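Local coordinates for uncharacterized protein PF1083 (PDB 3NRN) that is of unknown function but binds adenosine monophosphate in a Rossmann-type nucleotide pocket and is probably a flavin-dependent oxidoreductase of the amine oxidase family, at residues V28-A33 and I206-E211; N80-G85 and G283-F288; Y230-A235 and N372-V377. One frame throughout, in Å; residues are numbered along the deposited sequence.

Overall arrangement
Contacts 1 and 3 lie at the two edges of one five-stranded parallel sheet, the nucleotide-binding one: contact 1 pairs its edge strand 205-207 with strand 25-29, contact 3 its other edge strand 374-376 with strand 234-237. Their centres are about 16 Å apart, and Tyr230 of contact 3 packs on Leu29 and Leu207 of contact 1. Contact 2 is on the other side of the chain's centre, about 36 Å from contact 1 between centres, where a loop meets the segment leading into strand 286-288 in the mixed sheet. Contact 3 is buried and mostly backbone and apolar; contact 1 is partly buried and adds a carboxylate that grips ribose; contact 2, also partly buried, relies on serine, asparagine and threonine.

Contact 1: V28-A33 and I206-E211; sequences VLEKSA and ILTRKE. With AMP (adenosine monophosphate), chain B.
Along the second strand of the Rossmann-type sheet and into the loop that follows, Val28 and Leu29 pair in parallel with Ile206 and Leu207 of the edge strand 205-207. Leu207 N donates to Val28 O at 2.9 Å and Glu30 N to Leu207 O, both bonds nearly straight. Leu29 and Leu207 lie side by side, CD2 against CD1. Past this pairing the segments stay joined: Lys210 N reaches Glu30 O at 2.7 Å from above the carbonyl plane, and Arg209 N bonds to Ser32 O in the same manner. Ala33 CB sits over one face of the Arg209 guanidinium, offset toward the rim. Glu30 CG is anti to the backbone N (chi1 170°), and the chain then bends at chi2, which carries the carboxylate to the ribose: O3' of AMP donates to OE1 at 2.8 Å and O2' to OE2 at 2.7 Å. Ser32 N and Ser32 OG also bond to OE2, from opposite faces of its plane, while Ala8 N holds OE1, fixing the rotation of the group. Arg38 N and Val212 N also bond to AMP. Lys31 and Glu211 run alongside each other, CG to CG 3.9 Å. An acidic residue near the C-terminal end of the second strand, binding both ribose hydroxyls, is characteristic of the dinucleotide-binding Rossmann fold.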
ATOM      1  N   VAL A  28     -15.549 -10.983  11.101  1.00 23.03           N
ATOM      2  CA  VAL A  28     -14.554  -9.918  11.169  1.00 18.19           C
ATOM      3  C   VAL A  28     -14.792  -9.116  12.447  1.00 26.67           C
ATOM      4  O   VAL A  28     -15.922  -8.726  12.747  1.00 24.21           O
ATOM      5  CB  VAL A  28     -14.660  -8.986   9.950  1.00 23.46           C
ATOM      6  CG1 VAL A  28     -13.548  -7.939   9.985  1.00 21.32           C
ATOM      7  CG2 VAL A  28     -14.588  -9.816   8.662  1.00 20.30           C
ATOM      8  N   LEU A  29     -13.726  -8.895  13.208  1.00 22.22           N
ATOM      9  CA  LEU A  29     -13.807  -8.135  14.449  1.00 22.38           C
ATOM     10  C   LEU A  29     -13.029  -6.836  14.258  1.00 28.98           C
ATOM     11  O   LEU A  29     -11.827  -6.849  14.010  1.00 29.55           O
ATOM     12  CB  LEU A  29     -13.226  -8.958  15.605  1.00 26.99           C
ATOM     13  CG  LEU A  29     -13.943 -10.292  15.865  1.00 20.57           C
ATOM     14  CD1 LEU A  29     -13.284 -11.028  17.022  1.00 21.08           C
ATOM     15  CD2 LEU A  29     -15.422 -10.021  16.191  1.00 20.67           C
ATOM     16  N   GLU A  30     -13.732  -5.718  14.367  1.00 27.38           N
ATOM     17  CA  GLU A  30     -13.138  -4.405  14.183  1.00 25.76           C
ATOM     18  C   GLU A  30     -13.220  -3.589  15.466  1.00 29.91           C
ATOM     19  O   GLU A  30     -14.295  -3.431  16.048  1.00 28.02           O
ATOM     20  CB  GLU A  30     -13.862  -3.683  13.037  1.00 24.80           C
ATOM     21  CG  GLU A  30     -13.522  -2.212  12.865  1.00 23.56           C
ATOM     22  CD  GLU A  30     -12.031  -1.949  12.771  1.00 30.79           C
ATOM     23  OE1 GLU A  30     -11.305  -2.733  12.123  1.00 24.66           O
ATOM     24  OE2 GLU A  30     -11.583  -0.936  13.341  1.00 26.72           O
ATOM     25  N   LYS A  31     -12.077  -3.066  15.891  1.00 24.15           N
ATOM     26  CA  LYS A  31     -11.988  -2.275  17.109  1.00 26.83           C
ATOM     27  C   LYS A  31     -12.730  -0.943  17.047  1.00 27.84           C
ATOM     28  O   LYS A  31     -13.445  -0.592  17.982  1.00 27.87           O
ATOM     29  CB  LYS A  31     -10.518  -2.030  17.438  1.00 24.20           C
ATOM     30  CG  LYS A  31     -10.252  -1.149  18.628  1.00 25.96           C
ATOM     31  CD  LYS A  31      -8.749  -0.893  18.737  1.00 35.57           C
ATOM     32  CE  LYS A  31      -8.417   0.061  19.865  1.00 39.95           C
ATOM     33  NZ  LYS A  31      -6.945   0.255  19.997  1.00 47.81           N
ATOM     34  N   SER A  32     -12.554  -0.200  15.959  1.00 24.83           N
ATOM     35  CA  SER A  32     -13.215   1.090  15.813  1.00 27.26           C
ATOM     36  C   SER A  32     -14.681   0.919  15.408  1.00 33.43           C
ATOM     37  O   SER A  32     -15.189  -0.205  15.314  1.00 35.91           O
ATOM     38  CB  SER A  32     -12.484   1.952  14.777  1.00 26.55           C
ATOM     39  OG  SER A  32     -12.808   1.548  13.462  1.00 35.96           O
ATOM     40  N   ALA A  33     -15.361   2.038  15.172  1.00 30.62           N
ATOM     41  CA  ALA A  33     -16.770   2.006  14.796  1.00 36.75           C
ATOM     42  C   ALA A  33     -16.960   1.921  13.288  1.00 33.47           C
ATOM     43  O   ALA A  33     -18.085   1.780  12.813  1.00 41.95           O
ATOM     44  CB  ALA A  33     -17.479   3.239  15.343  1.00 29.55           C
ATOM     45  N   ILE A 206     -19.626  -8.905  10.334  1.00 22.01           N
ATOM     46  CA  ILE A 206     -18.680  -7.818  10.556  1.00 22.75           C
ATOM     47  C   ILE A 206     -19.133  -7.073  11.809  1.00 34.66           C
ATOM     48  O   ILE A 206     -20.162  -6.398  11.804  1.00 31.52           O
ATOM     49  CB  ILE A 206     -18.648  -6.857   9.358  1.00 26.52           C
ATOM     50  CG1 ILE A 206     -18.236  -7.629   8.101  1.00 26.33           C
ATOM     51  CG2 ILE A 206     -17.656  -5.726   9.614  1.00 24.23           C
ATOM     52  CD1 ILE A 206     -18.287  -6.809   6.836  1.00 26.34           C
ATOM     53  N   LEU A 207     -18.365  -7.214  12.883  1.00 29.09           N
ATOM     54  CA  LEU A 207     -18.702  -6.590  14.154  1.00 29.40           C
ATOM     55  C   LEU A 207     -17.758  -5.461  14.555  1.00 32.45           C
ATOM     56  O   LEU A 207     -16.582  -5.689  14.850  1.00 27.01           O
ATOM     57  CB  LEU A 207     -18.728  -7.666  15.243  1.00 26.09           C
ATOM     58  CG  LEU A 207     -19.503  -8.926  14.836  1.00 27.36           C
ATOM     59  CD1 LEU A 207     -19.339 -10.008  15.889  1.00 24.82           C
ATOM     60  CD2 LEU A 207     -20.973  -8.579  14.641  1.00 32.02           C
ATOM     61  N   THR A 208     -18.284  -4.239  14.564  1.00 33.24           N
ATOM     62  CA  THR A 208     -17.495  -3.071  14.938  1.00 27.45           C
ATOM     63  C   THR A 208     -17.510  -2.880  16.456  1.00 28.51           C
ATOM     64  O   THR A 208     -18.350  -3.441  17.162  1.00 28.10           O
ATOM     65  CB  THR A 208     -18.028  -1.790  14.271  1.00 36.16           C
ATOM     66  OG1 THR A 208     -19.435  -1.677  14.513  1.00 33.30           O
ATOM     67  CG2 THR A 208     -17.762  -1.816  12.771  1.00 30.61           C
ATOM     68  N   ARG A 209     -16.571  -2.083  16.945  1.00 24.65           N
ATOM     69  CA  ARG A 209     -16.438  -1.830  18.373  1.00 28.32           C
ATOM     70  C   ARG A 209     -16.133  -3.124  19.120  1.00 29.71           C
ATOM     71  O   ARG A 209     -16.573  -3.321  20.252  1.00 29.49           O
ATOM     72  CB  ARG A 209     -17.708  -1.177  18.935  1.00 31.86           C
ATOM     73  CG  ARG A 209     -17.936   0.246  18.434  1.00 26.22           C
ATOM     74  CD  ARG A 209     -18.967   0.980  19.290  1.00 49.63           C
ATOM     75  NE  ARG A 209     -19.142   2.373  18.881  1.00 51.19           N
ATOM     76  CZ  ARG A 209     -19.805   2.763  17.796  1.00 57.99           C
ATOM     77  NH1 ARG A 209     -20.371   1.867  16.998  1.00 50.77           N
ATOM     78  NH2 ARG A 209     -19.895   4.054  17.499  1.00 60.14           N
ATOM     79  N   LYS A 210     -15.387  -4.011  18.466  1.00 27.08           N
ATOM     80  CA  LYS A 210     -14.986  -5.276  19.071  1.00 25.30           C
ATOM     81  C   LYS A 210     -13.466  -5.277  19.086  1.00 34.90           C
ATOM     82  O   LYS A 210     -12.826  -5.541  18.068  1.00 30.74           O
ATOM     83  CB  LYS A 210     -15.497  -6.466  18.255  1.00 20.33           C
ATOM     84  CG  LYS A 210     -17.001  -6.611  18.252  1.00 37.05           C
ATOM     85  CD  LYS A 210     -17.530  -6.849  19.655  1.00 33.31           C
ATOM     86  CE  LYS A 210     -19.039  -6.713  19.688  1.00 44.21           C
ATOM     87  NZ  LYS A 210     -19.556  -6.697  21.082  1.00 54.24           N
ATOM     88  N   GLU A 211     -12.894  -4.962  20.241  1.00 26.25           N
ATOM     89  CA  GLU A 211     -11.449  -4.915  20.374  1.00 31.87           C
ATOM     90  C   GLU A 211     -10.926  -6.252  20.855  1.00 30.30           C
ATOM     91  O   GLU A 211     -11.232  -6.675  21.968  1.00 27.00           O
ATOM     92  CB  GLU A 211     -11.044  -3.840  21.376  1.00 36.06           C
ATOM     93  CG  GLU A 211      -9.546  -3.670  21.505  1.00 40.08           C
ATOM     94  CD  GLU A 211      -9.163  -2.807  22.682  1.00 40.58           C
ATOM     95  OE1 GLU A 211      -9.934  -1.882  23.007  1.00 36.68           O
ATOM     96  OE2 GLU A 211      -8.088  -3.044  23.275  1.00 39.19           O
TER
HETATM   97  P   AMP B 422      -5.040  -1.318   8.625  1.00 33.43           P
HETATM   98  O1P AMP B 422      -4.690  -2.742   8.242  1.00 37.72           O
HETATM   99  O2P AMP B 422      -3.948  -0.757   9.532  1.00 33.19           O
HETATM  100  O3P AMP B 422      -5.489  -0.472   7.501  1.00 25.91           O
HETATM  101  O5' AMP B 422      -6.264  -1.626   9.607  1.00 28.88           O
HETATM  102  C5' AMP B 422      -6.128  -2.648  10.602  1.00 25.24           C
HETATM  103  C4' AMP B 422      -7.459  -2.579  11.338  1.00 23.73           C
HETATM  104  O4' AMP B 422      -7.396  -3.238  12.606  1.00 22.41           O
HETATM  105  C3' AMP B 422      -7.957  -1.169  11.610  1.00 23.99           C
HETATM  106  O3' AMP B 422      -9.278  -1.143  11.031  1.00 26.30           O
HETATM  107  C2' AMP B 422      -7.970  -1.098  13.152  1.00 25.52           C
HETATM  108  O2' AMP B 422      -8.992  -0.271  13.743  1.00 25.78           O
HETATM  109  C1' AMP B 422      -8.220  -2.556  13.494  1.00 22.64           C
HETATM  110  N9  AMP B 422      -7.672  -3.003  14.790  1.00 26.61           N
HETATM  111  C8  AMP B 422      -6.477  -2.671  15.347  1.00 25.49           C
HETATM  112  N7  AMP B 422      -6.306  -3.361  16.505  1.00 24.83           N
HETATM  113  C5  AMP B 422      -7.354  -4.185  16.642  1.00 25.92           C
HETATM  114  C6  AMP B 422      -7.767  -5.163  17.658  1.00 26.18           C
HETATM  115  N6  AMP B 422      -6.959  -5.362  18.736  1.00 25.74           N
HETATM  116  N1  AMP B 422      -8.937  -5.810  17.440  1.00 25.33           N
HETATM  117  C2  AMP B 422      -9.691  -5.595  16.307  1.00 23.68           C
HETATM  118  N3  AMP B 422      -9.405  -4.668  15.357  1.00 21.17           N
HETATM  119  C4  AMP B 422      -8.261  -3.957  15.504  1.00 24.54           C

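Contact 2: N80-G85 and G283-F288; sequences NSNPKG and GNTIVF
Ser81 and Asn82 meet the polar groups of Asn284, the centre of an inverse gamma turn. Asn82 N donates to Asn284 O at 2.7 Å, but the N-H points well off the oxygen, with an angle of 127°, and the bond is weak. Ser81 OG lies 3.2 Å from Asn284 OD1; Pro181 O also lies near this hydroxyl, so its hydrogen bonding is not settled. With CG anti to the backbone N (chi1 -176°), the amide of Asn284 is carried alongside residues 80-81 of segment 80-85. Its OD1 faces Ser81, and its ND2 bonds to Val79 O.

Outward, carbon atoms pack on backbone carbonyls and on the proline ring. The methylene of Ser81 lies over the backbone of residue 285, with CB 3.5 Å from Thr285 CA. Thr285 and Pro83 cross at about a right angle: Thr285 CG2 presses on Pro83 CG at 3.4 Å, tighter than an ordinary carbon contact, while OG1 faces Pro83 CD. The same methyl, Thr285 CG2, is also tight against Pro83 O, at 3.0 Å. Farther along, Ile286 lays CG1 against Lys84 O at 3.7 Å, close to Gly85 CA.

Segment 80-85 leads from strand 78-80 into strand 86-89, which runs parallel to strand 286-288 in the mixed sheet, with Ile286 and Phe288 both bonded to the backbone of Lys86. Strand 296-298 lies along the other side of 286-288, and helix 142-156 covers Ile286 through Trp154 and Phe288 through Phe151.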
ATOM      1  N   ASN A  80      -6.110   2.850 -15.339  1.00 22.64           N
ATOM      2  CA  ASN A  80      -4.673   3.084 -15.397  1.00 32.85           C
ATOM      3  C   ASN A  80      -4.345   4.514 -15.802  1.00 36.21           C
ATOM      4  O   ASN A  80      -5.042   5.113 -16.618  1.00 39.54           O
ATOM      5  CB  ASN A  80      -3.999   2.130 -16.389  1.00 25.82           C
ATOM      6  CG  ASN A  80      -3.893   0.713 -15.861  1.00 37.02           C
ATOM      7  OD1 ASN A  80      -3.909   0.484 -14.648  1.00 27.34           O
ATOM      8  ND2 ASN A  80      -3.762  -0.248 -16.774  1.00 25.65           N
ATOM      9  N   SER A  81      -3.270   5.043 -15.224  1.00 40.70           N
ATOM     10  CA  SER A  81      -2.800   6.397 -15.504  1.00 43.76           C
ATOM     11  C   SER A  81      -2.390   6.545 -16.973  1.00 45.43           C
ATOM     12  O   SER A  81      -1.643   5.706 -17.477  1.00 35.24           O
ATOM     13  CB  SER A  81      -1.590   6.709 -14.619  1.00 31.17           C
ATOM     14  OG  SER A  81      -1.916   6.629 -13.246  1.00 33.13           O
ATOM     15  N   ASN A  82      -2.870   7.607 -17.637  1.00 50.23           N
ATOM     16  CA  ASN A  82      -2.549   7.889 -19.045  1.00 53.95           C
ATOM     17  C   ASN A  82      -1.084   7.511 -19.223  1.00 52.08           C
ATOM     18  O   ASN A  82      -0.786   6.355 -19.528  1.00 66.84           O
ATOM     19  CB  ASN A  82      -2.765   9.378 -19.372  1.00 54.02           C
ATOM     20  CG  ASN A  82      -4.205   9.824 -19.196  1.00 58.60           C
ATOM     21  OD1 ASN A  82      -4.746   9.798 -18.094  1.00 58.21           O
ATOM     22  ND2 ASN A  82      -4.831  10.246 -20.292  1.00 67.37           N
ATOM     23  N   PRO A  83      -0.143   8.473 -19.104  1.00 39.44           N
ATOM     24  CA  PRO A  83       1.192   7.903 -19.274  1.00 35.85           C
ATOM     25  C   PRO A  83       1.407   7.247 -17.909  1.00 33.46           C
ATOM     26  O   PRO A  83       0.924   7.766 -16.897  1.00 32.50           O
ATOM     27  CB  PRO A  83       2.069   9.133 -19.484  1.00 27.66           C
ATOM     28  CG  PRO A  83       1.421  10.139 -18.653  1.00 32.02           C
ATOM     29  CD  PRO A  83      -0.062   9.931 -18.925  1.00 37.47           C
ATOM     30  N   LYS A  84       2.081   6.104 -17.875  1.00 36.96           N
ATOM     31  CA  LYS A  84       2.317   5.406 -16.616  1.00 34.64           C
ATOM     32  C   LYS A  84       2.826   6.364 -15.549  1.00 35.37           C
ATOM     33  O   LYS A  84       2.470   6.246 -14.374  1.00 34.46           O
ATOM     34  CB  LYS A  84       3.313   4.261 -16.825  1.00 35.13           C
ATOM     35  CG  LYS A  84       2.681   3.000 -17.414  1.00 33.93           C
ATOM     36  CD  LYS A  84       3.738   2.060 -17.979  1.00 40.90           C
ATOM     37  CE  LYS A  84       3.225   0.637 -18.037  1.00 59.63           C
ATOM     38  NZ  LYS A  84       1.844   0.559 -18.585  1.00 67.51           N
ATOM     39  N   GLY A  85       3.645   7.323 -15.966  1.00 35.83           N
ATOM     40  CA  GLY A  85       4.176   8.292 -15.028  1.00 41.20           C
ATOM     41  C   GLY A  85       4.920   9.427 -15.701  1.00 39.42           C
ATOM     42  O   GLY A  85       5.260   9.344 -16.880  1.00 35.51           O
ATOM     43  N   GLY A 283      -3.954  15.467 -14.618  1.00 32.92           N
ATOM     44  CA  GLY A 283      -4.755  14.367 -15.131  1.00 42.26           C
ATOM     45  C   GLY A 283      -4.448  13.048 -14.441  1.00 42.22           C
ATOM     46  O   GLY A 283      -3.768  13.024 -13.414  1.00 37.35           O
ATOM     47  N   ASN A 284      -4.944  11.951 -15.008  1.00 36.55           N
ATOM     48  CA  ASN A 284      -4.725  10.622 -14.440  1.00 38.85           C
ATOM     49  C   ASN A 284      -3.299  10.134 -14.667  1.00 38.24           C
ATOM     50  O   ASN A 284      -3.020   9.431 -15.641  1.00 34.01           O
ATOM     51  CB  ASN A 284      -5.706   9.612 -15.046  1.00 32.96           C
ATOM     52  CG  ASN A 284      -5.590   8.236 -14.413  1.00 36.15           C
ATOM     53  OD1 ASN A 284      -4.801   8.029 -13.492  1.00 41.66           O
ATOM     54  ND2 ASN A 284      -6.383   7.289 -14.906  1.00 33.11           N
ATOM     55  N   THR A 285      -2.405  10.504 -13.756  1.00 36.41           N
ATOM     56  CA  THR A 285      -1.002  10.106 -13.829  1.00 36.95           C
ATOM     57  C   THR A 285      -0.352  10.457 -12.492  1.00 35.12           C
ATOM     58  O   THR A 285      -0.991  11.052 -11.623  1.00 37.37           O
ATOM     59  CB  THR A 285      -0.255  10.878 -14.951  1.00 40.14           C
ATOM     60  OG1 THR A 285      -1.034  10.859 -16.149  1.00 61.17           O
ATOM     61  CG2 THR A 285       1.089  10.231 -15.252  1.00 28.97           C
ATOM     62  N   ILE A 286       0.905  10.071 -12.319  1.00 33.47           N
ATOM     63  CA  ILE A 286       1.631  10.409 -11.104  1.00 33.71           C
ATOM     64  C   ILE A 286       2.859  11.189 -11.546  1.00 30.82           C
ATOM     65  O   ILE A 286       3.377  10.968 -12.640  1.00 32.52           O
ATOM     66  CB  ILE A 286       2.095   9.162 -10.327  1.00 35.89           C
ATOM     67  CG1 ILE A 286       2.889   8.237 -11.248  1.00 41.02           C
ATOM     68  CG2 ILE A 286       0.900   8.454  -9.725  1.00 39.81           C
ATOM     69  CD1 ILE A 286       3.418   6.999 -10.557  1.00 40.80           C
ATOM     70  N   VAL A 287       3.318  12.106 -10.707  1.00 31.40           N
ATOM     71  CA  VAL A 287       4.493  12.897 -11.044  1.00 29.10           C
ATOM     72  C   VAL A 287       5.590  12.722 -10.007  1.00 21.54           C
ATOM     73  O   VAL A 287       5.410  13.068  -8.842  1.00 28.20           O
ATOM     74  CB  VAL A 287       4.157  14.404 -11.141  1.00 29.82           C
ATOM     75  CG1 VAL A 287       5.416  15.195 -11.503  1.00 27.06           C
ATOM     76  CG2 VAL A 287       3.066  14.629 -12.175  1.00 27.11           C
ATOM     77  N   PHE A 288       6.720  12.174 -10.435  1.00 23.70           N
ATOM     78  CA  PHE A 288       7.854  11.990  -9.543  1.00 29.27           C
ATOM     79  C   PHE A 288       8.543  13.343  -9.398  1.00 31.12           C
ATOM     80  O   PHE A 288       8.611  14.110 -10.355  1.00 31.89           O
ATOM     81  CB  PHE A 288       8.811  10.950 -10.122  1.00 26.14           C
ATOM     82  CG  PHE A 288       8.292   9.551 -10.031  1.00 33.56           C
ATOM     83  CD1 PHE A 288       8.333   8.863  -8.823  1.00 33.98           C
ATOM     84  CD2 PHE A 288       7.714   8.933 -11.139  1.00 31.30           C
ATOM     85  CE1 PHE A 288       7.802   7.575  -8.716  1.00 35.99           C
ATOM     86  CE2 PHE A 288       7.180   7.646 -11.042  1.00 30.88           C
ATOM     87  CZ  PHE A 288       7.224   6.968  -9.827  1.00 30.34           C
TER

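Contact 3: Y230-A235 and N372-V377; sequences YSFDVA and NEVLVV
Glu373 and Val374 bring the edge strand 374-376 alongside Ala235, in parallel register, at one side of the five-stranded Rossmann-type sheet. Just before the strand, the carboxylate of Glu373 is turned back on its own segment, where OE1 accepts the N-H of Asn372, while the backbone faces strand 234-237. Glu373 O takes the first cross-strand bond, from Ala235 N at 3.0 Å. The CA-H of Val234 approaches the same oxygen, CA to O 3.6 Å, and the Phe232 ring brings CE1 to within 4.0 Å of it.

Val374 is the bridge partner of Ala235, with both side chains on the same face of the sheet. CG2, anti to the carbonyl carbon, meets Ala235 CB at 3.9 Å, and Phe232 CZ comes to 4.3 Å from Val374 CG2. Ile217 and Ile248, the latter from helix 241-248, pack on Val374 as well. The CA-H of Val374 contacts Ala235 O, at 3.3 Å between CA and O.

Leu375 gives the second cross-strand bond, its N donating to Ala235 O at 3.1 Å, so the peptide groups at both ends of Ala235 are tied to the edge strand. Its side chain turns to helix 388-402, against Ala399 and Lys402. Within segment 230-235, the phenyl ring of Phe232 is itself covered: Ala235 CB stands 3.7 Å above the ring plane, over its centre.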
ATOM      1  N   TYR A 230     -15.102 -16.077  20.664  1.00 29.23           N
ATOM      2  CA  TYR A 230     -15.241 -16.514  19.277  1.00 28.08           C
ATOM      3  C   TYR A 230     -14.216 -17.605  19.004  1.00 31.69           C
ATOM      4  O   TYR A 230     -13.024 -17.327  18.930  1.00 24.22           O
ATOM      5  CB  TYR A 230     -14.983 -15.347  18.324  1.00 33.96           C
ATOM      6  CG  TYR A 230     -15.903 -14.173  18.538  1.00 31.70           C
ATOM      7  CD1 TYR A 230     -17.161 -14.127  17.940  1.00 30.00           C
ATOM      8  CD2 TYR A 230     -15.521 -13.111  19.356  1.00 26.85           C
ATOM      9  CE1 TYR A 230     -18.016 -13.049  18.148  1.00 29.61           C
ATOM     10  CE2 TYR A 230     -16.363 -12.035  19.573  1.00 26.68           C
ATOM     11  CZ  TYR A 230     -17.610 -12.006  18.964  1.00 27.14           C
ATOM     12  OH  TYR A 230     -18.443 -10.927  19.174  1.00 31.14           O
ATOM     13  N   SER A 231     -14.672 -18.846  18.873  1.00 25.78           N
ATOM     14  CA  SER A 231     -13.767 -19.953  18.583  1.00 31.21           C
ATOM     15  C   SER A 231     -13.435 -19.918  17.082  1.00 24.94           C
ATOM     16  O   SER A 231     -14.231 -19.438  16.282  1.00 24.90           O
ATOM     17  CB  SER A 231     -14.435 -21.279  18.950  1.00 30.68           C
ATOM     18  OG  SER A 231     -15.691 -21.393  18.306  1.00 47.91           O
ATOM     19  N   PHE A 232     -12.268 -20.422  16.699  1.00 28.90           N
ATOM     20  CA  PHE A 232     -11.885 -20.400  15.295  1.00 26.67           C
ATOM     21  C   PHE A 232     -11.085 -21.621  14.851  1.00 27.62           C
ATOM     22  O   PHE A 232     -10.446 -22.289  15.668  1.00 18.05           O
ATOM     23  CB  PHE A 232     -11.056 -19.137  15.010  1.00 18.55           C
ATOM     24  CG  PHE A 232      -9.688 -19.138  15.668  1.00 20.43           C
ATOM     25  CD1 PHE A 232      -8.607 -19.784  15.072  1.00 24.14           C
ATOM     26  CD2 PHE A 232      -9.491 -18.500  16.891  1.00 16.31           C
ATOM     27  CE1 PHE A 232      -7.349 -19.790  15.688  1.00 23.03           C
ATOM     28  CE2 PHE A 232      -8.251 -18.504  17.509  1.00 22.92           C
ATOM     29  CZ  PHE A 232      -7.173 -19.151  16.903  1.00 23.65           C
ATOM     30  N   ASP A 233     -11.134 -21.906  13.550  1.00 22.84           N
ATOM     31  CA  ASP A 233     -10.349 -23.001  12.975  1.00 18.28           C
ATOM     32  C   ASP A 233      -9.076 -22.326  12.462  1.00 22.91           C
ATOM     33  O   ASP A 233      -7.986 -22.888  12.511  1.00 26.41           O
ATOM     34  CB  ASP A 233     -11.110 -23.673  11.825  1.00 19.17           C
ATOM     35  CG  ASP A 233     -12.333 -24.435  12.312  1.00 28.43           C
ATOM     36  OD1 ASP A 233     -12.180 -25.272  13.225  1.00 31.35           O
ATOM     37  OD2 ASP A 233     -13.444 -24.199  11.793  1.00 31.67           O
ATOM     38  N   VAL A 234      -9.247 -21.090  11.994  1.00 27.20           N
ATOM     39  CA  VAL A 234      -8.167 -20.264  11.488  1.00 25.57           C
ATOM     40  C   VAL A 234      -8.426 -18.810  11.884  1.00 25.38           C
ATOM     41  O   VAL A 234      -9.570 -18.351  11.902  1.00 22.30           O
ATOM     42  CB  VAL A 234      -8.069 -20.346   9.943  1.00 34.11           C
ATOM     43  CG1 VAL A 234      -7.184 -19.231   9.418  1.00 41.36           C
ATOM     44  CG2 VAL A 234      -7.494 -21.694   9.531  1.00 41.43           C
ATOM     45  N   ALA A 235      -7.359 -18.094  12.211  1.00 20.75           N
ATOM     46  CA  ALA A 235      -7.467 -16.692  12.584  1.00 21.37           C
ATOM     47  C   ALA A 235      -6.587 -15.883  11.636  1.00 24.58           C
ATOM     48  O   ALA A 235      -5.425 -16.233  11.413  1.00 23.27           O
ATOM     49  CB  ALA A 235      -7.012 -16.493  14.032  1.00 15.18           C
ATOM     50  N   ASN A 372       0.863 -21.345  11.922  1.00 20.65           N
ATOM     51  CA  ASN A 372       0.019 -21.766  10.807  1.00 25.17           C
ATOM     52  C   ASN A 372      -1.479 -21.576  11.068  1.00 25.84           C
ATOM     53  O   ASN A 372      -2.255 -21.389  10.129  1.00 32.84           O
ATOM     54  CB  ASN A 372       0.272 -23.244  10.480  1.00 25.76           C
ATOM     55  CG  ASN A 372       1.744 -23.555  10.249  1.00 31.48           C
ATOM     56  OD1 ASN A 372       2.458 -22.797   9.594  1.00 30.65           O
ATOM     57  ND2 ASN A 372       2.196 -24.684  10.774  1.00 33.09           N
ATOM     58  N   GLU A 373      -1.885 -21.645  12.334  1.00 24.19           N
ATOM     59  CA  GLU A 373      -3.295 -21.486  12.701  1.00 31.35           C
ATOM     60  C   GLU A 373      -3.670 -20.012  12.707  1.00 31.26           C
ATOM     61  O   GLU A 373      -4.846 -19.653  12.624  1.00 23.51           O
ATOM     62  CB  GLU A 373      -3.578 -22.092  14.085  1.00 28.86           C
ATOM     63  CG  GLU A 373      -2.757 -21.506  15.230  1.00 34.70           C
ATOM     64  CD  GLU A 373      -1.421 -22.223  15.441  1.00 58.39           C
ATOM     65  OE1 GLU A 373      -0.594 -22.263  14.503  1.00 54.61           O
ATOM     66  OE2 GLU A 373      -1.200 -22.749  16.555  1.00 52.32           O
ATOM     67  N   VAL A 374      -2.656 -19.163  12.832  1.00 25.07           N
ATOM     68  CA  VAL A 374      -2.856 -17.722  12.814  1.00 26.50           C
ATOM     69  C   VAL A 374      -1.865 -17.172  11.812  1.00 23.32           C
ATOM     70  O   VAL A 374      -0.676 -17.484  11.885  1.00 21.19           O
ATOM     71  CB  VAL A 374      -2.556 -17.059  14.182  1.00 23.95           C
ATOM     72  CG1 VAL A 374      -2.770 -15.559  14.082  1.00 18.78           C
ATOM     73  CG2 VAL A 374      -3.445 -17.653  15.258  1.00 27.53           C
ATOM     74  N   LEU A 375      -2.360 -16.369  10.876  1.00 19.56           N
ATOM     75  CA  LEU A 375      -1.509 -15.757   9.862  1.00 21.55           C
ATOM     76  C   LEU A 375      -1.708 -14.254   9.870  1.00 16.65           C
ATOM     77  O   LEU A 375      -2.741 -13.754  10.305  1.00 20.38           O
ATOM     78  CB  LEU A 375      -1.829 -16.299   8.466  1.00 21.85           C
ATOM     79  CG  LEU A 375      -1.635 -17.794   8.215  1.00 35.95           C
ATOM     80  CD1 LEU A 375      -1.869 -18.070   6.736  1.00 31.09           C
ATOM     81  CD2 LEU A 375      -0.223 -18.231   8.631  1.00 30.75           C
ATOM     82  N   VAL A 376      -0.712 -13.539   9.375  1.00 12.12           N
ATOM     83  CA  VAL A 376      -0.758 -12.084   9.330  1.00 18.27           C
ATOM     84  C   VAL A 376      -0.890 -11.577   7.896  1.00 23.26           C
ATOM     85  O   VAL A 376      -0.196 -12.059   7.001  1.00 23.07           O
ATOM     86  CB  VAL A 376       0.539 -11.489   9.953  1.00 27.81           C
ATOM     87  CG1 VAL A 376       0.613  -9.975   9.717  1.00 29.19           C
ATOM     88  CG2 VAL A 376       0.583 -11.792  11.439  1.00 29.44           C
ATOM     89  N   VAL A 377      -1.797 -10.629   7.670  1.00 19.05           N
ATOM     90  CA  VAL A 377      -1.947 -10.027   6.343  1.00 16.20           C
ATOM     91  C   VAL A 377      -2.011  -8.525   6.555  1.00 23.14           C
ATOM     92  O   VAL A 377      -2.239  -8.072   7.683  1.00 20.27           O
ATOM     93  CB  VAL A 377      -3.229 -10.495   5.585  1.00 25.43           C
ATOM     94  CG1 VAL A 377      -3.187 -12.004   5.376  1.00 17.65           C
ATOM     95  CG2 VAL A 377      -4.495 -10.076   6.345  1.00 12.93           C
TER